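Long-range contacts in nuclear inclusion protein A (PDB 3MMG), which probably acts as a 3C-type viral cysteine protease that cleaves peptide bonds, built on a chymotrypsin-like two-barrel fold: residues A[21-26]-A[46-51]; A[50-55]-A[66-71]; A[108-113]-A[156-161]. The protein carries 3 engineered substitutions. All coordinates share one frame; numbering follows the deposited sequence.

Interaction 1 of 3, residues A[21-26]-A[46-51]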
ATOM      1  N   LEU A  21      -0.556   5.789  -8.290  1.00 10.55           N
ATOM      2  CA  LEU A  21      -0.764   7.067  -7.624  1.00 11.42           C
ATOM      3  C   LEU A  21       0.387   8.021  -7.962  1.00 12.83           C
ATOM      4  O   LEU A  21       1.557   7.675  -7.807  1.00 13.68           O
ATOM      5  CB  LEU A  21      -0.884   6.861  -6.104  1.00 11.65           C
ATOM      6  CG  LEU A  21      -1.943   5.859  -5.637  1.00 11.53           C
ATOM      7  CD1 LEU A  21      -1.862   5.705  -4.115  1.00 13.26           C
ATOM      8  CD2 LEU A  21      -3.314   6.290  -6.057  1.00 12.26           C
ATOM      9  N   GLU A  22       0.047   9.202  -8.480  1.00 13.14           N
ATOM     10  CA  GLU A  22       1.068  10.201  -8.794  1.00 14.88           C
ATOM     11  C   GLU A  22       0.687  11.456  -8.041  1.00 14.01           C
ATOM     12  O   GLU A  22      -0.409  11.989  -8.229  1.00 14.56           O
ATOM     13  CB  GLU A  22       1.159  10.483 -10.306  1.00 14.62           C
ATOM     14  CG  GLU A  22       2.193  11.577 -10.631  1.00 19.44           C
ATOM     15  CD  GLU A  22       2.318  11.932 -12.109  1.00 21.17           C
ATOM     16  OE1 GLU A  22       1.494  11.472 -12.945  1.00 26.95           O
ATOM     17  OE2 GLU A  22       3.266  12.696 -12.432  1.00 28.53           O
ATOM     18  N   ASN A  23       1.582  11.913  -7.179  1.00 14.50           N
ATOM     19  CA  ASN A  23       1.381  13.138  -6.430  1.00 15.75           C
ATOM     20  C   ASN A  23       2.407  14.129  -6.941  1.00 16.54           C
ATOM     21  O   ASN A  23       3.580  14.032  -6.592  1.00 15.10           O
ATOM     22  CB  ASN A  23       1.579  12.882  -4.936  1.00 16.38           C
ATOM     23  CG  ASN A  23       1.000  13.983  -4.090  1.00 21.41           C
ATOM     24  OD1 ASN A  23       0.238  14.817  -4.594  1.00 24.14           O
ATOM     25  ND2 ASN A  23       1.336  13.993  -2.797  1.00 24.15           N
ATOM     26  N   SER A  24       1.949  15.061  -7.780  1.00 16.72           N
ATOM     27  CA  SER A  24       2.827  15.940  -8.570  1.00 17.98           C
ATOM     28  C   SER A  24       2.889  17.340  -7.986  1.00 18.93           C
ATOM     29  O   SER A  24       1.862  17.950  -7.730  1.00 19.16           O
ATOM     30  CB  SER A  24       2.349  16.013 -10.021  1.00 18.12           C
ATOM     31  OG  SER A  24       3.297  16.684 -10.846  1.00 20.85           O
ATOM     32  N   SER A  25       4.103  17.841  -7.805  1.00 20.14           N
ATOM     33  CA  SER A  25       4.321  19.208  -7.337  1.00 21.34           C
ATOM     34  C   SER A  25       5.446  19.839  -8.151  1.00 21.88           C
ATOM     35  O   SER A  25       6.118  19.156  -8.929  1.00 21.54           O
ATOM     36  CB  SER A  25       4.632  19.241  -5.844  1.00 21.51           C
ATOM     37  OG  SER A  25       5.657  18.315  -5.492  1.00 24.75           O
ATOM     38  N   ASP A  26       5.642  21.145  -7.977  1.00 22.82           N
ATOM     39  CA  ASP A  26       6.707  21.851  -8.695  1.00 23.52           C
ATOM     40  C   ASP A  26       8.062  21.226  -8.337  1.00 22.63           C
ATOM     41  O   ASP A  26       8.496  21.295  -7.189  1.00 23.92           O
ATOM     42  CB  ASP A  26       6.640  23.360  -8.369  1.00 24.08           C
ATOM     43  CG  ASP A  26       7.771  24.180  -9.010  1.00 27.49           C
ATOM     44  OD1 ASP A  26       8.436  23.708  -9.966  1.00 29.67           O
ATOM     45  OD2 ASP A  26       7.984  25.326  -8.544  1.00 31.05           O
ATOM     46  N   HIS A  46       3.263   8.066   3.471  1.00 12.77           N
ATOM     47  CA  HIS A  46       4.365   8.818   2.877  1.00 13.22           C
ATOM     48  C   HIS A  46       4.129   9.317   1.447  1.00 14.16           C
ATOM     49  O   HIS A  46       4.924  10.103   0.920  1.00 15.46           O
ATOM     50  CB  HIS A  46       5.695   8.086   3.022  1.00 13.35           C
ATOM     51  CG  HIS A  46       5.959   7.023   1.998  1.00 12.50           C
ATOM     52  ND1 HIS A  46       5.785   5.682   2.272  1.00 13.43           N
ATOM     53  CD2 HIS A  46       6.493   7.087   0.751  1.00 14.11           C
ATOM     54  CE1 HIS A  46       6.163   4.969   1.222  1.00 15.21           C
ATOM     55  NE2 HIS A  46       6.605   5.795   0.288  1.00 13.86           N
ATOM     56  N   LEU A  47       3.021   8.888   0.843  1.00 14.16           N
ATOM     57  CA  LEU A  47       2.542   9.499  -0.391  1.00 15.16           C
ATOM     58  C   LEU A  47       2.341  11.007  -0.203  1.00 16.11           C
ATOM     59  O   LEU A  47       2.500  11.768  -1.150  1.00 17.20           O
ATOM     60  CB  LEU A  47       1.220   8.857  -0.835  1.00 14.73           C
ATOM     61  CG  LEU A  47       0.473   9.481  -2.023  1.00 14.54           C
ATOM     62  CD1 LEU A  47       1.303   9.329  -3.305  1.00 17.63           C
ATOM     63  CD2 LEU A  47      -0.855   8.780  -2.121  1.00 17.58           C
ATOM     64  N   PHE A  48       2.017  11.435   1.013  1.00 17.25           N
ATOM     65  CA  PHE A  48       1.732  12.849   1.277  1.00 19.59           C
ATOM     66  C   PHE A  48       2.804  13.546   2.107  1.00 21.24           C
ATOM     67  O   PHE A  48       2.520  14.530   2.804  1.00 21.53           O
ATOM     68  CB  PHE A  48       0.359  12.989   1.910  1.00 19.58           C
ATOM     69  CG  PHE A  48      -0.732  12.398   1.073  1.00 20.50           C
ATOM     70  CD1 PHE A  48      -1.378  11.236   1.473  1.00 22.19           C
ATOM     71  CD2 PHE A  48      -1.088  12.987  -0.132  1.00 21.64           C
ATOM     72  CE1 PHE A  48      -2.388  10.673   0.679  1.00 22.60           C
ATOM     73  CE2 PHE A  48      -2.085  12.439  -0.935  1.00 20.59           C
ATOM     74  CZ  PHE A  48      -2.736  11.290  -0.531  1.00 22.40           C
ATOM     75  N   ARG A  49       4.029  13.044   2.016  1.00 23.38           N
ATOM     76  CA  ARG A  49       5.192  13.696   2.626  1.00 26.56           C
ATOM     77  C   ARG A  49       5.250  15.178   2.287  1.00 28.40           C
ATOM     78  O   ARG A  49       5.533  16.013   3.156  1.00 29.06           O
ATOM     79  CB  ARG A  49       6.463  13.068   2.094  1.00 26.54           C
ATOM     80  CG  ARG A  49       6.833  11.800   2.759  1.00 27.66           C
ATOM     81  CD  ARG A  49       8.177  11.346   2.248  1.00 27.97           C
ATOM     82  NE  ARG A  49       8.219  11.063   0.814  1.00 30.13           N
ATOM     83  CZ  ARG A  49       9.224  10.410   0.235  1.00 29.79           C
ATOM     84  NH1 ARG A  49      10.238   9.988   0.974  1.00 29.71           N
ATOM     85  NH2 ARG A  49       9.230  10.179  -1.065  1.00 32.07           N
ATOM     86  N   ARG A  50       5.011  15.487   1.014  1.00 30.17           N
ATOM     87  CA  ARG A  50       4.982  16.860   0.536  1.00 32.37           C
ATOM     88  C   ARG A  50       3.538  17.329   0.468  1.00 33.92           C
ATOM     89  O   ARG A  50       2.681  16.663  -0.124  1.00 34.10           O
ATOM     90  CB  ARG A  50       5.634  16.976  -0.840  1.00 32.41           C
ATOM     91  CG  ARG A  50       7.034  16.418  -0.915  1.00 33.81           C
ATOM     92  CD  ARG A  50       7.801  17.038  -2.076  1.00 36.29           C
ATOM     93  NE  ARG A  50       9.222  16.694  -2.027  1.00 37.33           N
ATOM     94  CZ  ARG A  50      10.207  17.492  -2.433  1.00 38.79           C
ATOM     95  NH1 ARG A  50       9.948  18.703  -2.921  1.00 37.31           N
ATOM     96  NH2 ARG A  50      11.464  17.079  -2.342  1.00 39.81           N
ATOM     97  N   ASN A  51       3.280  18.486   1.070  1.00 35.73           N
ATOM     98  CA  ASN A  51       1.949  19.084   1.058  1.00 37.38           C
ATOM     99  C   ASN A  51       1.518  19.629  -0.314  1.00 37.49           C
ATOM    100  O   ASN A  51       2.361  20.052  -1.125  1.00 38.06           O
ATOM    101  CB  ASN A  51       1.867  20.198   2.112  1.00 38.03           C
ATOM    102  CG  ASN A  51       0.438  20.622   2.391  1.00 40.05           C
ATOM    103  OD1 ASN A  51      -0.437  19.780   2.617  1.00 42.07           O
ATOM    104  ND2 ASN A  51       0.191  21.935   2.366  1.00 42.34           N
TER
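N23 and L47 supply the one hydrogen bond of this contact, and here a side-chain amide, not the main chain of the strand, makes the bond to the loop. The strand runs nearly parallel to the loop, yet N23 and L47 are 7.1 Å apart between CA atoms, too far for sheet bonding. The amide spans the gap: with CG anti to the backbone N (chi1 -163°), N23 ND2 reaches L47 O at 3.0 Å. The carbonyl oxygen lies close to the amide plane, while the donor is tilted 26° from the carbonyl plane. One carbon back from the amide, N23 CB rests on L47 CD1; the other branch, CD2, meets L21 CD1 at 3.8 Å, the two leucines crossing at about a right angle. F48 flanks the amide, its CD2 3.7 Å from N23 ND2, with ring and amide planes 71° apart; one ring face is backed by L47 CG.

The far end is much looser. S25 OG comes no nearer than 4.2 Å to R50 CD, the hydroxyl bonds instead to the backbone of H28, and R50 is exposed. Within the loop, H46 binds D81 through ND1 and the bound peptide through NE2, consistent with the His-Asp pair of chymotrypsin-like proteases. A single, buried amide-to-carbonyl bond, with the L21-L47 leucine pair beside it, thus ties the loop that follows this histidine to the wall of the barrel.

Interaction 2 of 3, residues A[50-55]-A[66-71]. Engineered in segment 66-71: A67 (natural residue Lys).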
ATOM      1  N   ARG A  50       5.011  15.487   1.014  1.00 30.17           N
ATOM      2  CA  ARG A  50       4.982  16.860   0.536  1.00 32.37           C
ATOM      3  C   ARG A  50       3.538  17.329   0.468  1.00 33.92           C
ATOM      4  O   ARG A  50       2.681  16.663  -0.124  1.00 34.10           O
ATOM      5  CB  ARG A  50       5.634  16.976  -0.840  1.00 32.41           C
ATOM      6  CG  ARG A  50       7.034  16.418  -0.915  1.00 33.81           C
ATOM      7  CD  ARG A  50       7.801  17.038  -2.076  1.00 36.29           C
ATOM      8  NE  ARG A  50       9.222  16.694  -2.027  1.00 37.33           N
ATOM      9  CZ  ARG A  50      10.207  17.492  -2.433  1.00 38.79           C
ATOM     10  NH1 ARG A  50       9.948  18.703  -2.921  1.00 37.31           N
ATOM     11  NH2 ARG A  50      11.464  17.079  -2.342  1.00 39.81           N
ATOM     12  N   ASN A  51       3.280  18.486   1.070  1.00 35.73           N
ATOM     13  CA  ASN A  51       1.949  19.084   1.058  1.00 37.38           C
ATOM     14  C   ASN A  51       1.518  19.629  -0.314  1.00 37.49           C
ATOM     15  O   ASN A  51       2.361  20.052  -1.125  1.00 38.06           O
ATOM     16  CB  ASN A  51       1.867  20.198   2.112  1.00 38.03           C
ATOM     17  CG  ASN A  51       0.438  20.622   2.391  1.00 40.05           C
ATOM     18  OD1 ASN A  51      -0.437  19.780   2.617  1.00 42.07           O
ATOM     19  ND2 ASN A  51       0.191  21.935   2.366  1.00 42.34           N
ATOM     20  N   ASN A  52       0.201  19.601  -0.560  1.00 37.53           N
ATOM     21  CA  ASN A  52      -0.424  20.258  -1.728  1.00 37.11           C
ATOM     22  C   ASN A  52       0.008  19.749  -3.107  1.00 35.46           C
ATOM     23  O   ASN A  52       0.102  20.530  -4.069  1.00 36.21           O
ATOM     24  CB  ASN A  52      -0.234  21.794  -1.670  1.00 37.69           C
ATOM     25  CG  ASN A  52      -1.231  22.486  -0.744  1.00 39.92           C
ATOM     26  OD1 ASN A  52      -1.651  21.930   0.274  1.00 43.23           O
ATOM     27  ND2 ASN A  52      -1.603  23.721  -1.092  1.00 40.75           N
ATOM     28  N   GLY A  53       0.279  18.456  -3.223  1.00 33.05           N
ATOM     29  CA  GLY A  53       0.513  17.892  -4.549  1.00 29.53           C
ATOM     30  C   GLY A  53      -0.819  17.654  -5.244  1.00 27.22           C
ATOM     31  O   GLY A  53      -1.838  17.448  -4.564  1.00 27.78           O
ATOM     32  N   GLU A  54      -0.812  17.670  -6.578  1.00 24.33           N
ATOM     33  CA  GLU A  54      -1.987  17.274  -7.369  1.00 22.80           C
ATOM     34  C   GLU A  54      -1.936  15.773  -7.585  1.00 19.61           C
ATOM     35  O   GLU A  54      -0.953  15.256  -8.120  1.00 18.41           O
ATOM     36  CB  GLU A  54      -2.017  17.959  -8.736  1.00 22.79           C
ATOM     37  CG  GLU A  54      -2.098  19.463  -8.692  1.00 26.35           C
ATOM     38  CD  GLU A  54      -2.445  20.086 -10.047  1.00 26.77           C
ATOM     39  OE1 GLU A  54      -2.178  19.468 -11.119  1.00 31.61           O
ATOM     40  OE2 GLU A  54      -2.981  21.219 -10.030  1.00 32.64           O
ATOM     41  N   LEU A  55      -3.005  15.094  -7.188  1.00 17.17           N
ATOM     42  CA  LEU A  55      -3.013  13.634  -7.146  1.00 14.99           C
ATOM     43  C   LEU A  55      -3.749  13.094  -8.363  1.00 14.81           C
ATOM     44  O   LEU A  55      -4.871  13.519  -8.650  1.00 15.07           O
ATOM     45  CB  LEU A  55      -3.721  13.173  -5.879  1.00 15.31           C
ATOM     46  CG  LEU A  55      -3.856  11.661  -5.668  1.00 13.86           C
ATOM     47  CD1 LEU A  55      -2.485  10.998  -5.473  1.00 14.54           C
ATOM     48  CD2 LEU A  55      -4.754  11.423  -4.443  1.00 14.85           C
ATOM     49  N   VAL A  66      -7.678  13.990  -9.634  1.00 17.20           N
ATOM     50  CA  VAL A  66      -8.464  14.619  -8.557  1.00 18.48           C
ATOM     51  C   VAL A  66      -7.915  16.003  -8.165  1.00 18.19           C
ATOM     52  O   VAL A  66      -8.597  16.801  -7.510  1.00 17.80           O
ATOM     53  CB  VAL A  66      -8.659  13.671  -7.328  1.00 18.61           C
ATOM     54  CG1 VAL A  66      -9.344  12.371  -7.754  1.00 19.27           C
ATOM     55  CG2 VAL A  66      -7.348  13.351  -6.656  1.00 21.15           C
ATOM     56  N   ALA A  67      -6.695  16.286  -8.614  1.00 18.21           N
ATOM     57  CA  ALA A  67      -5.982  17.537  -8.344  1.00 17.64           C
ATOM     58  C   ALA A  67      -5.571  17.653  -6.882  1.00 18.01           C
ATOM     59  O   ALA A  67      -5.134  16.669  -6.285  1.00 16.78           O
ATOM     60  CB  ALA A  67      -6.763  18.755  -8.822  1.00 18.11           C
ATOM     61  N   ASN A  68      -5.723  18.843  -6.303  1.00 18.26           N
ATOM     62  CA  ASN A  68      -5.173  19.133  -4.984  1.00 19.37           C
ATOM     63  C   ASN A  68      -5.657  18.164  -3.901  1.00 19.01           C
ATOM     64  O   ASN A  68      -6.837  18.157  -3.552  1.00 19.03           O
ATOM     65  CB  ASN A  68      -5.532  20.582  -4.632  1.00 19.64           C
ATOM     66  CG  ASN A  68      -4.726  21.138  -3.495  1.00 23.19           C
ATOM     67  OD1 ASN A  68      -4.322  20.428  -2.575  1.00 24.07           O
ATOM     68  ND2 ASN A  68      -4.500  22.447  -3.541  1.00 27.30           N
ATOM     69  N   SER A  69      -4.737  17.345  -3.366  1.00 19.82           N
ATOM     70  CA  SER A  69      -5.095  16.282  -2.412  1.00 20.48           C
ATOM     71  C   SER A  69      -5.612  16.767  -1.040  1.00 20.23           C
ATOM     72  O   SER A  69      -6.324  16.036  -0.332  1.00 20.18           O
ATOM     73  CB  SER A  69      -3.900  15.352  -2.205  1.00 21.02           C
ATOM     74  OG  SER A  69      -3.114  15.834  -1.136  1.00 24.87           O
ATOM     75  N   THR A  70      -5.291  18.011  -0.675  1.00 20.22           N
ATOM     76  CA  THR A  70      -5.708  18.534   0.638  1.00 20.17           C
ATOM     77  C   THR A  70      -7.225  18.696   0.813  1.00 19.60           C
ATOM     78  O   THR A  70      -7.717  18.892   1.922  1.00 20.21           O
ATOM     79  CB  THR A  70      -4.962  19.846   1.011  1.00 20.53           C
ATOM     80  OG1 THR A  70      -5.209  20.851   0.031  1.00 20.89           O
ATOM     81  CG2 THR A  70      -3.469  19.617   1.108  1.00 21.83           C
ATOM     82  N   GLN A  71      -7.975  18.616  -0.282  1.00 18.43           N
ATOM     83  CA  GLN A  71      -9.430  18.698  -0.201  1.00 18.00           C
ATOM     84  C   GLN A  71     -10.079  17.374   0.156  1.00 17.99           C
ATOM     85  O   GLN A  71     -11.283  17.320   0.404  1.00 17.40           O
ATOM     86  CB  GLN A  71     -10.014  19.199  -1.530  1.00 18.13           C
ATOM     87  CG  GLN A  71      -9.855  18.209  -2.689  1.00 20.05           C
ATOM     88  CD  GLN A  71     -10.385  18.767  -3.976  1.00 21.43           C
ATOM     89  OE1 GLN A  71     -11.588  18.758  -4.215  1.00 20.80           O
ATOM     90  NE2 GLN A  71      -9.494  19.253  -4.812  1.00 23.26           N
TER
HETATM   91  O   HOH W   1      -4.521  15.619 -10.632  1.00 21.58           O
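The flat amides of N52 and N68 meet with their planes 72° apart, ND2 of N52 lying 4.0 Å from ND2 of N68, and neither makes a hydrogen bond to the other. At the oxygen end of N52, OD1 touches the methyl CG2 of T70 at 3.1 Å, and N51 OD1 approaches the same methyl. N68 spends its own oxygen locally: T70 N and T70 OG1 (2.8 Å) both donate to N68 OD1 from one face of the amide, the hydroxyl standing 50° out of the plane. The backbone donor makes this an Asx turn, entering the short 3-10 segment 69-71.

Beyond the amides come the backbone bonds. S69 N bonds to G53 O at 3.1 Å just past the strand ends, and L55 N to A67 O at 2.8 Å within the 54-59/62-68 hairpin. V66 and the engineered A67 both face L55, a classic beta bulge; each sends only a weak N-H bond to L55 O, which also accepts from a water at 2.9 Å. E54 and N68 share one sheet face. Buried L55 lies alongside V66, CB to CG2 3.7 Å, and also packs on L72.

The side-chain oxygen of N68 is thus taken up by T70 in its own segment, while this end of the hairpin is joined by two well-formed and two weak main-chain bonds, with the L55-V66 pair beside them.

Interaction 3 of 3, residues A[108-113]-A[156-161]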
ATOM      1  N   ARG A 108       4.008 -16.814   4.009  1.00  8.94           N
ATOM      2  CA  ARG A 108       5.000 -16.316   3.074  1.00  8.46           C
ATOM      3  C   ARG A 108       4.213 -15.427   2.114  1.00  8.78           C
ATOM      4  O   ARG A 108       2.998 -15.614   1.934  1.00  7.97           O
ATOM      5  CB  ARG A 108       5.656 -17.476   2.320  1.00  9.70           C
ATOM      6  CG  ARG A 108       6.326 -18.470   3.293  1.00  8.45           C
ATOM      7  CD  ARG A 108       7.168 -19.492   2.568  1.00 11.88           C
ATOM      8  NE  ARG A 108       6.382 -20.439   1.768  1.00 14.15           N
ATOM      9  CZ  ARG A 108       5.863 -21.572   2.249  1.00 18.23           C
ATOM     10  NH1 ARG A 108       6.008 -21.877   3.538  1.00 16.61           N
ATOM     11  NH2 ARG A 108       5.194 -22.405   1.452  1.00 18.32           N
ATOM     12  N   VAL A 109       4.901 -14.457   1.519  1.00  8.50           N
ATOM     13  CA  VAL A 109       4.193 -13.439   0.719  1.00  8.37           C
ATOM     14  C   VAL A 109       4.742 -13.285  -0.695  1.00  9.25           C
ATOM     15  O   VAL A 109       5.943 -13.478  -0.934  1.00  9.15           O
ATOM     16  CB  VAL A 109       4.185 -12.028   1.401  1.00  8.49           C
ATOM     17  CG1 VAL A 109       3.405 -12.052   2.724  1.00 11.41           C
ATOM     18  CG2 VAL A 109       5.617 -11.506   1.599  1.00  8.55           C
ATOM     19  N   CYS A 110       3.837 -12.973  -1.636  0.50  9.47           N
ATOM     20  CA  CYS A 110       4.204 -12.487  -2.994  0.50  9.29           C
ATOM     21  C   CYS A 110       3.764 -11.048  -3.183  0.50  9.20           C
ATOM     22  O   CYS A 110       2.664 -10.677  -2.754  0.50  8.91           O
ATOM     23  CB  CYS A 110       3.512 -13.295  -4.093  0.50  9.72           C
ATOM     24  SG  CYS A 110       4.013 -14.989  -4.244  0.50 11.67           S
ATOM     25  N   MET A 111       4.578 -10.250  -3.880  1.00  8.83           N
ATOM     26  CA  MET A 111       4.159  -8.904  -4.213  1.00  9.30           C
ATOM     27  C   MET A 111       3.331  -8.995  -5.481  1.00  9.51           C
ATOM     28  O   MET A 111       3.676  -9.734  -6.419  1.00  8.75           O
ATOM     29  CB  MET A 111       5.377  -8.001  -4.370  1.00  9.87           C
ATOM     30  CG  MET A 111       4.991  -6.530  -4.545  1.00  9.38           C
ATOM     31  SD  MET A 111       6.459  -5.463  -4.534  1.00 13.44           S
ATOM     32  CE  MET A 111       7.110  -5.752  -2.896  1.00 12.60           C
ATOM     33  N   VAL A 112       2.246  -8.232  -5.509  1.00  9.38           N
ATOM     34  CA  VAL A 112       1.361  -8.209  -6.669  1.00  9.59           C
ATOM     35  C   VAL A 112       1.306  -6.780  -7.216  1.00 10.78           C
ATOM     36  O   VAL A 112       1.218  -5.820  -6.448  1.00 10.71           O
ATOM     37  CB  VAL A 112      -0.044  -8.668  -6.292  1.00 10.36           C
ATOM     38  CG1 VAL A 112      -0.986  -8.452  -7.484  1.00 11.65           C
ATOM     39  CG2 VAL A 112      -0.032 -10.137  -5.881  1.00  9.16           C
ATOM     40  N   SER A 113       1.307  -6.644  -8.538  1.00  9.16           N
ATOM     41  CA  SER A 113       1.164  -5.312  -9.130  1.00  9.83           C
ATOM     42  C   SER A 113       0.378  -5.441 -10.439  1.00  9.84           C
ATOM     43  O   SER A 113      -0.194  -6.507 -10.758  1.00 10.13           O
ATOM     44  CB  SER A 113       2.552  -4.682  -9.328  1.00 10.80           C
ATOM     45  OG  SER A 113       2.487  -3.340  -9.779  1.00 15.42           O
ATOM     46  N   VAL A 156       0.888 -10.306  -0.529  1.00  8.66           N
ATOM     47  CA  VAL A 156      -0.253 -11.219  -0.502  1.00  8.33           C
ATOM     48  C   VAL A 156       0.184 -12.572   0.060  1.00  8.27           C
ATOM     49  O   VAL A 156       1.192 -13.128  -0.379  1.00  8.63           O
ATOM     50  CB  VAL A 156      -0.844 -11.402  -1.944  1.00  8.23           C
ATOM     51  CG1 VAL A 156      -2.041 -12.360  -1.929  1.00  9.98           C
ATOM     52  CG2 VAL A 156      -1.280 -10.056  -2.509  1.00  9.88           C
ATOM     53  N   SER A 157      -0.557 -13.108   1.023  1.00  8.34           N
ATOM     54  CA  SER A 157      -0.208 -14.429   1.564  1.00  8.62           C
ATOM     55  C   SER A 157      -0.423 -15.549   0.530  1.00  9.47           C
ATOM     56  O   SER A 157      -1.454 -15.600  -0.138  1.00 10.06           O
ATOM     57  CB  SER A 157      -1.114 -14.743   2.763  1.00  8.87           C
ATOM     58  OG  SER A 157      -0.908 -16.097   3.165  1.00  9.86           O
ATOM     59  N   ILE A 158       0.546 -16.446   0.408  1.00 11.27           N
ATOM     60  CA  ILE A 158       0.341 -17.625  -0.433  1.00 12.28           C
ATOM     61  C   ILE A 158      -0.391 -18.748   0.316  1.00 12.57           C
ATOM     62  O   ILE A 158      -0.681 -19.818  -0.265  1.00 13.19           O
ATOM     63  CB  ILE A 158       1.668 -18.123  -1.070  1.00 12.16           C
ATOM     64  CG1 ILE A 158       2.794 -18.255  -0.028  1.00 15.21           C
ATOM     65  CG2 ILE A 158       2.102 -17.175  -2.142  1.00 12.76           C
ATOM     66  CD1 ILE A 158       2.723 -19.458   0.909  1.00 18.72           C
ATOM     67  N   ILE A 159      -0.714 -18.520   1.591  1.00 12.70           N
ATOM     68  CA  ILE A 159      -1.560 -19.469   2.340  1.00 14.10           C
ATOM     69  C   ILE A 159      -3.031 -19.340   1.918  1.00 13.71           C
ATOM     70  O   ILE A 159      -3.678 -20.323   1.554  1.00 14.34           O
ATOM     71  CB  ILE A 159      -1.440 -19.268   3.881  1.00 14.43           C
ATOM     72  CG1 ILE A 159       0.030 -19.296   4.360  1.00 16.33           C
ATOM     73  CG2 ILE A 159      -2.287 -20.309   4.620  1.00 16.20           C
ATOM     74  CD1 ILE A 159       0.791 -20.584   4.041  1.00 18.73           C
ATOM     75  N   ASP A 160      -3.553 -18.115   1.950  1.00 13.25           N
ATOM     76  CA  ASP A 160      -4.985 -17.889   1.717  1.00 12.12           C
ATOM     77  C   ASP A 160      -5.308 -16.710   0.787  1.00 11.82           C
ATOM     78  O   ASP A 160      -6.491 -16.342   0.629  1.00 11.64           O
ATOM     79  CB  ASP A 160      -5.691 -17.711   3.069  1.00 12.47           C
ATOM     80  CG  ASP A 160      -5.217 -16.472   3.832  1.00 14.22           C
ATOM     81  OD1 ASP A 160      -4.358 -15.702   3.312  1.00 11.97           O
ATOM     82  OD2 ASP A 160      -5.672 -16.300   4.984  1.00 14.04           O
ATOM     83  N   GLY A 161      -4.280 -16.129   0.154  1.00 10.19           N
ATOM     84  CA  GLY A 161      -4.491 -14.991  -0.757  1.00 10.42           C
ATOM     85  C   GLY A 161      -4.961 -13.679  -0.131  1.00  9.73           C
ATOM     86  O   GLY A 161      -5.316 -12.751  -0.844  1.00 10.74           O
TER
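R108-C110 and V156-I158 form an antiparallel backbone ladder at the seam of the second barrel, where its first strand, 109-116, meets its last in order across the sheet, 154-157. Here the barrel closes by pairing segments more than forty residues apart in sequence. C110 and V156 are a hydrogen-bonded pair: C110 N donates to V156 O, and V156 N to C110 O, both at 2.9 Å. V109 and S157 form the non-hydrogen-bonded pair next to it, with V109 CA pressed to 3.2 Å from V156 O in a CA-H...O contact. One rung further, just past the strand end, I158 N bonds to R108 O at 3.0 Å.

Side chains follow the alternation. V109 and S157 face L164, whereas C110 and V156 point to the opposite face; V112 CG2 touches V156 CG2 at 3.6 Å, I14 of helix 12-15 packing on both valines. I158 places CG1 between its backbone N and carbonyl carbon (chi1 49°), and this, with chi2 of 76°, brings CD1 over one face of the R108 guanidinium, 4.0 Å from CZ; R108 reaches it by bending at chi3. S157 OG accepts from I159 N in an ST turn and also bonds to D107.

The ladder therefore satisfies its inner carbonyls and amides in turn, and the seam rests on three main-chain bonds, with apolar side chains such as V112 and V156 packed beside them.

Overall arrangement
Interactions 1 and 2 are neighbours in the first barrel, with centres about 7 Å apart. They share R50 and N51, since interaction 2 takes up the chain where segment 46-51 ends, and strands 18-25 and 54-59 lie side by side in one sheet. The backbone bond from E54 N to S24 O (2.9 Å) and the packing of F48 against S69 join them directly. Interaction 3 follows later in the chain, across the centre of the chain, its centre about 28 Å from that of interaction 1 and 31 Å from that of interaction 2. The three thus illustrate both halves of a chymotrypsin-like protease: two contacts lie at one corner of the first barrel, and the third lies on the closing seam of the second.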